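Protein secretion chaperonin CsaA (Picrophilus torridus, PDB 5ZDI) probably serves as a protein-secretion chaperone and may bind tRNA through an OB-fold domain. Local coordinates at residues V14-E19 and L58-I63; T51-D56 and V92-P97. All blocks are in the same frame, centred on the assembly; numbering follows the deposited sequence. Where two conformers were deposited one is given.

Interaction 1. Residues V14-E19 and L58-I63; sequences VGIIKE and LINKKI
Asn60 adopts a left-handed backbone conformation and grips strand residues 14-19 twice, at Ile17 through its backbone and at Lys18 through its side chain. It holds the third position of a type II turn, Leu58 to Lys61. Its backbone N bonds to Ile17 O (2.7 Å), with the N-H bent to 137°. Lys18 NZ meets Asn60 OD1 at 2.6 Å, in the carbonyl plane and on a lone pair. The lysine chain gets there by folding at chi2 (-61°) and chi3 (-65°), which brings CD and CE close to the same oxygen. Ile16 crosses Asn60 at a slant, and its CD1 rests 3.6 Å from Asn60 OD1. On the buried side, Ile17 and Ile63 cross at about a right angle. The end of Ile17, CD1, touches Ile63 CG2 at 3.6 Å and also reaches Leu58 CB. Further along, Gly15 and Ile63 form a hydrogen-bonded antiparallel pair: Gly15 N to Ile63 O is 2.9 Å, and Ile63 N to Gly15 O is 2.8 Å. Ile17 N to Lys61 O continues this ladder at 3.0 Å. Where strand 12-22 pairs with strand 31-36, Lys18 and Glu19 together lie opposite Lys34 in a classic beta bulge. Pairing of the strands 12-22 and 62-66 in a curled antiparallel sheet fits the OB fold of the tRNA-binding domain.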
loop_
_atom_site.group_PDB
_atom_site.type_symbol
_atom_site.label_atom_id
_atom_site.label_comp_id
_atom_site.label_asym_id
_atom_site.label_seq_id
_atom_site.Cartn_x
_atom_site.Cartn_y
_atom_site.Cartn_z
ATOM N N VAL A 14 6.760 -3.514 -4.788
ATOM C CA VAL A 14 6.372 -4.880 -4.575
ATOM C C VAL A 14 7.609 -5.688 -4.238
ATOM O O VAL A 14 8.688 -5.474 -4.830
ATOM C CB VAL A 14 5.757 -5.442 -5.846
ATOM C CG1 VAL A 14 5.410 -6.900 -5.702
ATOM C CG2 VAL A 14 4.525 -4.613 -6.254
ATOM N N GLY A 15 7.462 -6.526 -3.242
ATOM C CA GLY A 15 8.516 -7.458 -2.846
ATOM C C GLY A 15 7.890 -8.856 -2.653
ATOM O O GLY A 15 6.707 -8.924 -2.525
ATOM N N ILE A 16 8.701 -9.897 -2.552
ATOM C CA ILE A 16 8.200 -11.264 -2.252
ATOM C C ILE A 16 9.022 -11.805 -1.100
ATOM O O ILE A 16 10.280 -11.793 -1.119
ATOM C CB ILE A 16 8.247 -12.182 -3.484
ATOM C CG1 ILE A 16 7.720 -13.590 -3.159
ATOM C CG2 ILE A 16 9.658 -12.296 -4.025
ATOM C CD1 ILE A 16 7.301 -14.391 -4.370
ATOM N N ILE A 17 8.331 -12.291 -0.068
ATOM C CA ILE A 17 9.021 -12.827 1.067
ATOM C C ILE A 17 9.622 -14.204 0.698
ATOM O O ILE A 17 8.893 -15.116 0.247
ATOM C CB ILE A 17 8.064 -12.956 2.280
ATOM C CG1 ILE A 17 7.568 -11.560 2.727
ATOM C CG2 ILE A 17 8.720 -13.684 3.395
ATOM C CD1 ILE A 17 6.407 -11.561 3.696
ATOM N N LYS A 18 10.900 -14.391 1.000
ATOM C CA LYS A 18 11.599 -15.641 0.691
ATOM C C LYS A 18 12.030 -16.461 1.890
ATOM O O LYS A 18 12.165 -17.668 1.745
ATOM C CB LYS A 18 12.789 -15.425 -0.232
ATOM C CG LYS A 18 12.455 -14.696 -1.520
ATOM C CD LYS A 18 11.450 -15.397 -2.419
ATOM C CE LYS A 18 11.949 -16.726 -2.983
ATOM N NZ LYS A 18 11.055 -17.146 -4.022
ATOM N N GLU A 19 12.263 -15.853 3.017
ATOM C CA GLU A 19 12.635 -16.546 4.244
ATOM C C GLU A 19 11.999 -15.826 5.430
ATOM O O GLU A 19 11.818 -14.576 5.401
ATOM C CB GLU A 19 14.144 -16.539 4.447
ATOM C CG GLU A 19 14.888 -17.285 3.397
ATOM C CD GLU A 19 16.288 -17.692 3.883
ATOM O OE1 GLU A 19 16.799 -18.681 3.322
ATOM O OE2 GLU A 19 16.810 -17.029 4.814
ATOM N N LEU A 58 3.620 -16.766 4.963
ATOM C CA LEU A 58 4.318 -15.625 4.431
ATOM C C LEU A 58 5.303 -16.033 3.322
ATOM O O LEU A 58 5.698 -15.220 2.520
ATOM C CB LEU A 58 5.034 -14.896 5.564
ATOM C CG LEU A 58 4.213 -14.385 6.690
ATOM C CD1 LEU A 58 5.038 -13.879 7.859
ATOM C CD2 LEU A 58 3.338 -13.226 6.170
ATOM N N ILE A 59 5.773 -17.279 3.314
ATOM C CA ILE A 59 6.718 -17.717 2.262
ATOM C C ILE A 59 6.096 -17.535 0.880
ATOM O O ILE A 59 4.956 -18.001 0.576
ATOM C CB ILE A 59 7.117 -19.168 2.497
ATOM C CG1 ILE A 59 7.837 -19.291 3.860
ATOM C CG2 ILE A 59 7.918 -19.717 1.330
ATOM C CD1 ILE A 59 9.274 -18.854 3.808
ATOM N N ASN A 60 6.874 -16.884 0.003
ATOM C CA ASN A 60 6.400 -16.521 -1.302
ATOM C C ASN A 60 5.163 -15.656 -1.415
ATOM O O ASN A 60 4.539 -15.552 -2.485
ATOM C CB ASN A 60 6.400 -17.780 -2.246
ATOM C CG ASN A 60 7.849 -18.217 -2.549
ATOM O OD1 ASN A 60 8.700 -17.331 -2.945
ATOM N ND2 ASN A 60 8.187 -19.505 -2.278
ATOM N N LYS A 61 4.844 -14.927 -0.341
ATOM C CA LYS A 61 3.811 -13.911 -0.394
ATOM C C LYS A 61 4.322 -12.578 -0.950
ATOM O O LYS A 61 5.388 -12.088 -0.501
ATOM C CB LYS A 61 3.248 -13.701 1.028
ATOM C CG LYS A 61 1.942 -12.959 1.062
ATOM C CD LYS A 61 1.580 -12.660 2.494
ATOM C CE LYS A 61 0.418 -11.642 2.692
ATOM N NZ LYS A 61 -0.759 -12.008 2.001
ATOM N N LYS A 62 3.584 -11.981 -1.906
ATOM C CA LYS A 62 3.919 -10.635 -2.427
ATOM C C LYS A 62 3.436 -9.582 -1.451
ATOM O O LYS A 62 2.275 -9.602 -0.980
ATOM C CB LYS A 62 3.319 -10.377 -3.813
ATOM C CG LYS A 62 3.897 -11.292 -4.829
ATOM C CD LYS A 62 3.234 -11.083 -6.175
ATOM C CE LYS A 62 3.798 -12.133 -7.122
ATOM N NZ LYS A 62 3.037 -12.002 -8.422
ATOM N N ILE A 63 4.354 -8.763 -1.043
ATOM C CA ILE A 63 4.083 -7.710 -0.060
ATOM C C ILE A 63 4.474 -6.344 -0.686
ATOM O O ILE A 63 5.010 -6.284 -1.805
ATOM C CB ILE A 63 4.863 -7.966 1.254
ATOM C CG1 ILE A 63 6.370 -8.112 1.101
ATOM C CG2 ILE A 63 4.358 -9.223 1.929
ATOM C CD1 ILE A 63 7.078 -6.813 0.800
#

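Interaction 2. Residues T51-D56 and V92-P97; sequences TNYKKD and VKLLTP. With GOL (glycerol), chain C.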
loop_
_atom_site.group_PDB
_atom_site.type_symbol
_atom_site.label_atom_id
_atom_site.label_comp_id
_atom_site.label_asym_id
_atom_site.label_seq_id
_atom_site.Cartn_x
_atom_site.Cartn_y
_atom_site.Cartn_z
ATOM N N THR A 51 3.158 -11.631 13.447
ATOM C CA THR A 51 3.152 -13.013 13.914
ATOM C C THR A 51 1.748 -13.609 14.065
ATOM O O THR A 51 1.597 -14.781 14.441
ATOM C CB THR A 51 3.931 -13.183 15.244
ATOM O OG1 THR A 51 3.213 -12.520 16.299
ATOM C CG2 THR A 51 5.239 -12.621 15.090
ATOM N N ASN A 52 0.708 -12.829 13.788
ATOM C CA ASN A 52 -0.586 -13.393 13.501
ATOM C C ASN A 52 -0.621 -14.288 12.295
ATOM O O ASN A 52 -1.496 -15.176 12.172
ATOM C CB ASN A 52 -1.688 -12.300 13.429
ATOM C CG ASN A 52 -1.321 -11.051 12.531
ATOM O OD1 ASN A 52 -0.187 -10.483 12.633
ATOM N ND2 ASN A 52 -2.333 -10.570 11.707
ATOM N N TYR A 53 0.350 -14.103 11.368
ATOM C CA TYR A 53 0.500 -15.007 10.259
ATOM C C TYR A 53 1.479 -16.113 10.696
ATOM O O TYR A 53 2.482 -15.804 11.312
ATOM C CB TYR A 53 1.101 -14.319 9.061
ATOM C CG TYR A 53 0.229 -13.296 8.373
ATOM C CD1 TYR A 53 0.057 -12.002 8.951
ATOM C CD2 TYR A 53 -0.283 -13.507 7.109
ATOM C CE1 TYR A 53 -0.730 -11.057 8.330
ATOM C CE2 TYR A 53 -1.062 -12.557 6.473
ATOM C CZ TYR A 53 -1.266 -11.338 7.097
ATOM O OH TYR A 53 -2.035 -10.341 6.472
ATOM N N LYS A 54 1.258 -17.343 10.261
ATOM C CA LYS A 54 2.238 -18.402 10.441
ATOM C C LYS A 54 3.304 -18.216 9.416
ATOM O O LYS A 54 3.050 -17.638 8.366
ATOM C CB LYS A 54 1.613 -19.820 10.300
ATOM C CG LYS A 54 0.441 -20.065 11.229
ATOM C CD LYS A 54 0.747 -19.671 12.649
ATOM N N LYS A 55 4.491 -18.669 9.747
ATOM C CA LYS A 55 5.628 -18.519 8.852
ATOM C C LYS A 55 5.282 -19.045 7.466
ATOM O O LYS A 55 5.565 -18.383 6.460
ATOM C CB LYS A 55 6.856 -19.162 9.439
ATOM C CG LYS A 55 7.356 -18.487 10.723
ATOM C CD LYS A 55 8.687 -19.107 11.176
ATOM C CE LYS A 55 8.648 -19.480 12.665
ATOM N NZ LYS A 55 9.932 -19.892 13.368
ATOM N N ASP A 56 4.659 -20.222 7.382
ATOM C CA ASP A 56 4.301 -20.774 6.083
ATOM C C ASP A 56 3.299 -19.968 5.272
ATOM O O ASP A 56 3.311 -20.064 4.058
ATOM C CB ASP A 56 3.858 -22.243 6.208
ATOM C CG ASP A 56 5.047 -23.201 6.403
ATOM O OD1 ASP A 56 5.996 -23.187 5.575
ATOM O OD2 ASP A 56 5.013 -23.985 7.365
ATOM N N VAL A 92 -2.483 -6.801 12.467
ATOM C CA VAL A 92 -1.910 -6.249 11.273
ATOM C C VAL A 92 -2.269 -7.166 10.094
ATOM O O VAL A 92 -1.968 -8.327 10.101
ATOM C CB VAL A 92 -0.417 -6.079 11.416
ATOM C CG1 VAL A 92 0.229 -5.579 10.108
ATOM C CG2 VAL A 92 -0.092 -5.053 12.531
ATOM N N LYS A 93 -2.806 -6.572 9.018
ATOM C CA LYS A 93 -3.148 -7.315 7.812
ATOM C C LYS A 93 -2.318 -6.711 6.685
ATOM O O LYS A 93 -2.510 -5.545 6.289
ATOM C CB LYS A 93 -4.615 -7.173 7.513
ATOM C CG LYS A 93 -5.497 -7.808 8.563
ATOM C CD LYS A 93 -5.518 -9.356 8.464
ATOM C CE LYS A 93 -6.500 -9.892 9.489
ATOM N NZ LYS A 93 -6.558 -11.338 9.509
ATOM N N LEU A 94 -1.423 -7.518 6.154
ATOM C CA LEU A 94 -0.558 -7.084 5.045
ATOM C C LEU A 94 -1.337 -6.543 3.856
ATOM O O LEU A 94 -2.386 -7.089 3.451
ATOM C CB LEU A 94 0.346 -8.203 4.534
ATOM C CG LEU A 94 1.362 -8.659 5.611
ATOM C CD1 LEU A 94 1.991 -9.978 5.165
ATOM C CD2 LEU A 94 2.382 -7.535 5.910
ATOM N N LEU A 95 -0.699 -5.600 3.181
ATOM C CA LEU A 95 -1.073 -5.162 1.865
ATOM C C LEU A 95 -0.485 -6.081 0.814
ATOM O O LEU A 95 0.700 -6.535 0.966
ATOM C CB LEU A 95 -0.554 -3.751 1.614
ATOM C CG LEU A 95 -0.960 -2.663 2.552
ATOM C CD1 LEU A 95 -0.702 -1.284 1.924
ATOM C CD2 LEU A 95 -2.357 -2.713 3.023
ATOM N N THR A 96 -1.298 -6.449 -0.205
ATOM C CA THR A 96 -0.802 -7.270 -1.285
ATOM C C THR A 96 -1.218 -6.637 -2.629
ATOM O O THR A 96 -2.335 -6.054 -2.721
ATOM C CB THR A 96 -1.362 -8.715 -1.147
ATOM O OG1 THR A 96 -2.673 -8.799 -1.666
ATOM C CG2 THR A 96 -1.374 -9.197 0.402
ATOM N N PRO A 97 -0.379 -6.743 -3.682
ATOM C CA PRO A 97 -0.846 -6.277 -4.956
ATOM C C PRO A 97 -1.688 -7.310 -5.647
ATOM O O PRO A 97 -1.450 -8.498 -5.492
ATOM C CB PRO A 97 0.461 -6.051 -5.749
ATOM C CG PRO A 97 1.351 -7.131 -5.245
ATOM C CD PRO A 97 1.001 -7.279 -3.817
HETATM C C1 GOL C . -3.538 -13.222 9.791
HETATM O O1 GOL C . -4.349 -12.498 10.747
HETATM C C2 GOL C . -4.418 -14.104 8.935
HETATM O O2 GOL C . -5.372 -13.318 8.202
HETATM C C3 GOL C . -3.590 -14.873 7.927
HETATM O O3 GOL C . -4.479 -15.768 7.264
HETATM O O HOH W 1 -0.462 -8.175 14.270
#
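Tyr53 reaches from the loop before helix 55-58 to the edge of strand 91-97, part of the curled sheet of this OB-fold domain. The bond from CA to CB heads toward the strand. CG and CD1 lie under the glycerol, whose C1 sits 3.7 Å above the ring plane, over the centre. CD2 and CE2 meet glycerol C3 on the same face. Val92 O lies at the ring edge, near its plane, 3.5 Å from CE1. CZ is near Leu94 CD1, which lies over the opposite face, offset toward the rim, in a CH-pi contact. The ring is thus sandwiched between an aliphatic branch and the bound glycerol, which probably came from the crystallisation liquor. At the tip, OH accepts the backbone N-H of Leu94 at 2.9 Å. It also hydrogen-bonds to Asp98 of the second subunit, so this one hydroxyl ties the loop to the strand and to the dimer partner.

Asn52 makes the other link. Its CG stands between the backbone N and the carbonyl carbon (chi1 48°), which brings the amide to Val92. ND2 gives an almost straight bond to Val92 O at 2.8 Å, with that oxygen in the amide plane. The same nitrogen also donates to glycerol O1. Lys93 NZ holds the glycerol from the strand side, through O1 and O2, and has a salt bridge to Asp90 as well. The glycerol thus bridges loop and strand. On its oxygen side Asn52 is joined to the strand by a water, which donates to Asn52 OD1 at 2.8 Å and accepts from Val92 N at 3.0 Å.

How the interactions relate
Interactions 1 and 2 lie about 10 Å apart, centre to centre, and meet directly. Helix 55-58 leads from the loop of interaction 2 into the turn of interaction 1. Leu94 joins them: its CD1 lies 3.7 Å from Leu58 CD2 and 3.4 Å from Lys61 CE. Both contacts reach the same sheet and the second subunit. Asp98 of that subunit unites them, forming a salt bridge with Lys61 of 58-63 and a hydrogen bond with Tyr53 of 51-56. The glycerol lies at interaction 2 and does not by itself mark a functional site.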